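Local coordinates for protein CalU16 (Micromonospora echinospora, PDB 4FPW) that probably confers self-resistance to an enediyne antibiotic by sacrificing itself to the reactive drug, and belongs to the AHA1 family, at residues S117-M120 and L121-G125; L132-L135 and G136-I139. All blocks are in the same frame, centred on the assembly; numbering follows the deposited sequence.

Interaction 1: S117-M120 and L121-G125; sequences SEQM and LVEVG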
loop_
_atom_site.group_PDB
_atom_site.type_symbol
_atom_site.label_atom_id
_atom_site.label_comp_id
_atom_site.label_asym_id
_atom_site.label_seq_id
_atom_site.Cartn_x
_atom_site.Cartn_y
_atom_site.Cartn_z
ATOM N N SER A 117 7.712 -5.424 12.614
ATOM C CA SER A 117 8.376 -4.283 13.225
ATOM C C SER A 117 7.402 -3.165 13.640
ATOM O O SER A 117 6.809 -2.482 12.783
ATOM C CB SER A 117 9.392 -3.725 12.246
ATOM O OG SER A 117 10.157 -2.696 12.843
ATOM N N GLU A 118 7.246 -2.970 14.951
ATOM C CA GLU A 118 6.399 -1.891 15.473
ATOM C C GLU A 118 6.769 -0.515 14.920
ATOM O O GLU A 118 5.895 0.277 14.603
ATOM C CB GLU A 118 6.463 -1.825 16.990
ATOM C CG GLU A 118 5.538 -0.760 17.573
ATOM C CD GLU A 118 5.188 -1.030 19.014
ATOM O OE1 GLU A 118 3.997 -1.258 19.312
ATOM O OE2 GLU A 118 6.114 -1.042 19.846
ATOM N N GLN A 119 8.066 -0.241 14.832
ATOM C CA GLN A 119 8.580 1.001 14.253
ATOM C C GLN A 119 8.132 1.148 12.801
ATOM O O GLN A 119 7.659 2.213 12.383
ATOM C CB GLN A 119 10.098 0.979 14.322
ATOM C CG GLN A 119 10.765 2.301 14.004
ATOM C CD GLN A 119 12.242 2.267 14.315
ATOM O OE1 GLN A 119 12.651 1.751 15.353
ATOM N NE2 GLN A 119 13.057 2.815 13.414
HETATM N N MSE A 120 8.255 0.056 12.050
HETATM C CA MSE A 120 7.853 0.028 10.652
HETATM C C MSE A 120 6.332 0.111 10.407
HETATM O O MSE A 120 5.906 0.304 9.259
HETATM C CB MSE A 120 8.378 -1.256 10.023
HETATM C CG MSE A 120 8.459 -1.259 8.511
HETATM SE SE MSE A 120 9.236 -2.772 7.946
HETATM C CE MSE A 120 9.171 -2.542 6.166
ATOM N N LEU A 121 5.495 -0.062 11.433
ATOM C CA LEU A 121 4.042 0.059 11.200
ATOM C C LEU A 121 3.736 1.480 10.763
ATOM O O LEU A 121 3.283 1.717 9.642
ATOM C CB LEU A 121 3.210 -0.266 12.445
ATOM C CG LEU A 121 2.709 -1.688 12.677
ATOM C CD1 LEU A 121 1.713 -1.664 13.820
ATOM C CD2 LEU A 121 2.063 -2.288 11.458
ATOM N N VAL A 122 4.020 2.417 11.663
ATOM C CA VAL A 122 3.817 3.829 11.415
ATOM C C VAL A 122 4.372 4.165 10.033
ATOM O O VAL A 122 3.595 4.469 9.113
ATOM C CB VAL A 122 4.507 4.688 12.490
ATOM C CG1 VAL A 122 4.226 6.167 12.261
ATOM C CG2 VAL A 122 4.051 4.273 13.885
ATOM N N GLU A 123 5.701 4.034 9.888
ATOM C CA GLU A 123 6.456 4.437 8.686
ATOM C C GLU A 123 5.822 4.069 7.358
ATOM O O GLU A 123 5.982 4.769 6.353
ATOM C CB GLU A 123 7.854 3.834 8.725
ATOM C CG GLU A 123 8.743 4.512 9.748
ATOM C CD GLU A 123 10.075 3.830 9.944
ATOM O OE1 GLU A 123 10.303 2.738 9.364
ATOM O OE2 GLU A 123 10.899 4.404 10.687
ATOM N N VAL A 124 5.098 2.968 7.364
ATOM C CA VAL A 124 4.536 2.406 6.163
ATOM C C VAL A 124 3.102 2.926 5.940
ATOM O O VAL A 124 2.754 3.358 4.833
ATOM C CB VAL A 124 4.675 0.880 6.277
ATOM C CG1 VAL A 124 3.506 0.146 5.691
ATOM C CG2 VAL A 124 5.983 0.434 5.635
ATOM N N GLY A 125 2.289 2.921 6.996
ATOM C CA GLY A 125 0.980 3.560 6.965
ATOM C C GLY A 125 1.066 4.962 6.411
ATOM O O GLY A 125 0.348 5.311 5.476
#
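Met120, a selenomethionine, meets Val124 one helical turn further on. Its CG lies 4.2 Å from CG2 of Val124, and the two side chains cross at a slant. The same valine sits close to the backbone, with Val124 CB 3.3 Å from Met120 O. The i to i+4 bond from Val124 N to Met120 O is long and weak at 3.4 Å. Beside this pair, Gln119 and Glu123 pass each other on the exposed side. Gln119 NE2 is 3.8 Å from Glu123 OE2, and the amide and carboxylate planes are nearly perpendicular, 88° apart. The carboxylate of Glu123 is instead bound by Lys91, through a salt bridge to OE1.

These are the first two turns of helix 118-138, which packs on the antiparallel sheet of a Bet v 1-like fold. Ser117 is its N-cap. Ser117 OG, turned away from its own backbone N (chi1 -174°), accepts a weak capping bond from Met120 N at 3.4 Å. Leu121 N donates to Glu118 O at 3.2 Å. Leu121 O takes both Val124 N and Gly125 N.

Further out, Met120 and Leu121 touch Thr115 of strand 106-115. Val124 reaches His113 of the same strand. Leu121 also packs on Ile23 of strand 20-29 and on Val177 of helix 161-177.

Interaction 2: L132-L135 and G136-I139; sequences LDFL and GMFI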
loop_
_atom_site.group_PDB
_atom_site.type_symbol
_atom_site.label_atom_id
_atom_site.label_comp_id
_atom_site.label_asym_id
_atom_site.label_seq_id
_atom_site.Cartn_x
_atom_site.Cartn_y
_atom_site.Cartn_z
ATOM N N LEU A 132 -0.900 7.317 -1.766
ATOM C CA LEU A 132 -2.297 7.261 -2.182
ATOM C C LEU A 132 -2.859 8.660 -2.495
ATOM O O LEU A 132 -3.790 8.770 -3.288
ATOM C CB LEU A 132 -3.146 6.511 -1.154
ATOM C CG LEU A 132 -2.866 4.999 -1.179
ATOM C CD1 LEU A 132 -3.450 4.321 0.042
ATOM C CD2 LEU A 132 -3.373 4.327 -2.454
ATOM N N ASP A 133 -2.271 9.719 -1.925
ATOM C CA ASP A 133 -2.598 11.094 -2.362
ATOM C C ASP A 133 -2.414 11.241 -3.852
ATOM O O ASP A 133 -3.287 11.783 -4.531
ATOM C CB ASP A 133 -1.725 12.158 -1.685
ATOM C CG ASP A 133 -2.088 12.387 -0.247
ATOM O OD1 ASP A 133 -3.051 11.764 0.254
ATOM O OD2 ASP A 133 -1.415 13.210 0.396
ATOM N N PHE A 134 -1.283 10.768 -4.364
ATOM C CA PHE A 134 -0.980 10.946 -5.776
ATOM C C PHE A 134 -1.815 10.011 -6.657
ATOM O O PHE A 134 -2.167 10.371 -7.780
ATOM C CB PHE A 134 0.529 10.888 -6.027
ATOM C CG PHE A 134 1.245 12.102 -5.487
ATOM C CD1 PHE A 134 1.549 13.177 -6.312
ATOM C CD2 PHE A 134 1.545 12.209 -4.124
ATOM C CE1 PHE A 134 2.167 14.313 -5.800
ATOM C CE2 PHE A 134 2.165 13.336 -3.611
ATOM C CZ PHE A 134 2.474 14.389 -4.448
ATOM N N LEU A 135 -2.188 8.847 -6.139
ATOM C CA LEU A 135 -3.216 8.050 -6.793
ATOM C C LEU A 135 -4.496 8.888 -6.908
ATOM O O LEU A 135 -5.016 9.086 -7.999
ATOM C CB LEU A 135 -3.480 6.754 -6.028
ATOM C CG LEU A 135 -4.676 5.926 -6.501
ATOM C CD1 LEU A 135 -4.578 5.566 -7.978
ATOM C CD2 LEU A 135 -4.801 4.676 -5.649
ATOM N N GLY A 136 -4.968 9.400 -5.777
ATOM C CA GLY A 136 -6.119 10.278 -5.741
ATOM C C GLY A 136 -6.007 11.376 -6.769
ATOM O O GLY A 136 -6.898 11.518 -7.605
HETATM N N MSE A 137 -4.917 12.151 -6.722
HETATM C CA MSE A 137 -4.667 13.187 -7.734
HETATM C C MSE A 137 -4.736 12.607 -9.137
HETATM O O MSE A 137 -5.286 13.228 -10.050
HETATM C CB MSE A 137 -3.287 13.802 -7.570
HETATM C CG MSE A 137 -3.111 14.691 -6.352
HETATM SE SE MSE A 137 -1.625 15.707 -6.498
HETATM C CE MSE A 137 -1.175 15.803 -4.762
ATOM N N PHE A 138 -4.159 11.421 -9.309
ATOM C CA PHE A 138 -4.063 10.796 -10.626
ATOM C C PHE A 138 -5.447 10.434 -11.143
ATOM O O PHE A 138 -5.786 10.749 -12.286
ATOM C CB PHE A 138 -3.169 9.565 -10.565
ATOM C CG PHE A 138 -3.173 8.743 -11.817
ATOM C CD1 PHE A 138 -2.882 9.317 -13.038
ATOM C CD2 PHE A 138 -3.433 7.381 -11.765
ATOM C CE1 PHE A 138 -2.867 8.554 -14.192
ATOM C CE2 PHE A 138 -3.422 6.614 -12.912
ATOM C CZ PHE A 138 -3.137 7.201 -14.131
ATOM N N ILE A 139 -6.245 9.785 -10.299
ATOM C CA ILE A 139 -7.659 9.572 -10.603
ATOM C C ILE A 139 -8.382 10.907 -10.510
ATOM O O ILE A 139 -9.090 11.298 -11.441
ATOM C CB ILE A 139 -8.324 8.546 -9.650
ATOM C CG1 ILE A 139 -7.700 7.165 -9.848
ATOM C CG2 ILE A 139 -9.837 8.462 -9.895
ATOM C CD1 ILE A 139 -7.962 6.218 -8.700
#
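Leu135 and Ile139 lie side by side, four residues apart, and point the same way. Their methyl ends meet closely, with Leu135 CD1 3.5 Å from Ile139 CD1. Leu135 is buried and Ile139 is exposed. Leu135 CD1 also approaches Phe138 CD2 at a looser 4.4 Å.

The backbone is firmly bonded here. Gly136 N donates to Leu132 O and Met137 N to Asp133 O, both at 2.8 Å and nearly straight. Ile139 N reaches Leu135 O at 2.7 Å. These are the i to i+4 bonds of the last turns of helix 118-138.

The exposed side is made by Phe134 and Met137, a selenomethionine. Their side chains also run in the same direction. Met137 CE sits over one face of the Phe134 ring, 4.0 Å from its centroid and 17° off the ring normal, in a CH-pi contact. It is shifted toward the rim of the ring. Met137 SE stands obliquely to the ring, 4.5 Å from the centroid, which makes this a Met-aromatic contact. The Met137 chain is extended as far as SE, and a bend at chi3 then turns CE over the ring.

Asp133 forms a salt bridge to Arg169 of helix 161-177. Leu132 packs on Ile25, Gln27 and Tyr29 of strand 20-29, and Leu135 touches Cys40 of helix 33-41. The Phe138 ring meets Trp49 of helix 43-49, with planes about 25° apart.

Interactions 1 and 2 lie in series on helix 118-138, at its start and its end. Their centres are 22 Å apart. Their nearest atoms are about 7 Å apart, and the two do not touch. Strand 20-29 and helix 161-177 border both contacts. The surroundings differ otherwise. Residues 117-125 face strand 106-115 and Lys91, whereas residues 132-139 face helices 33-41 and 43-49. In Bet v 1-like folds a long helix lies against the curved antiparallel sheet, and the two commonly border a ligand cavity. Helix 118-138 probably plays this part in CalU16, where helix 161-177 follows it.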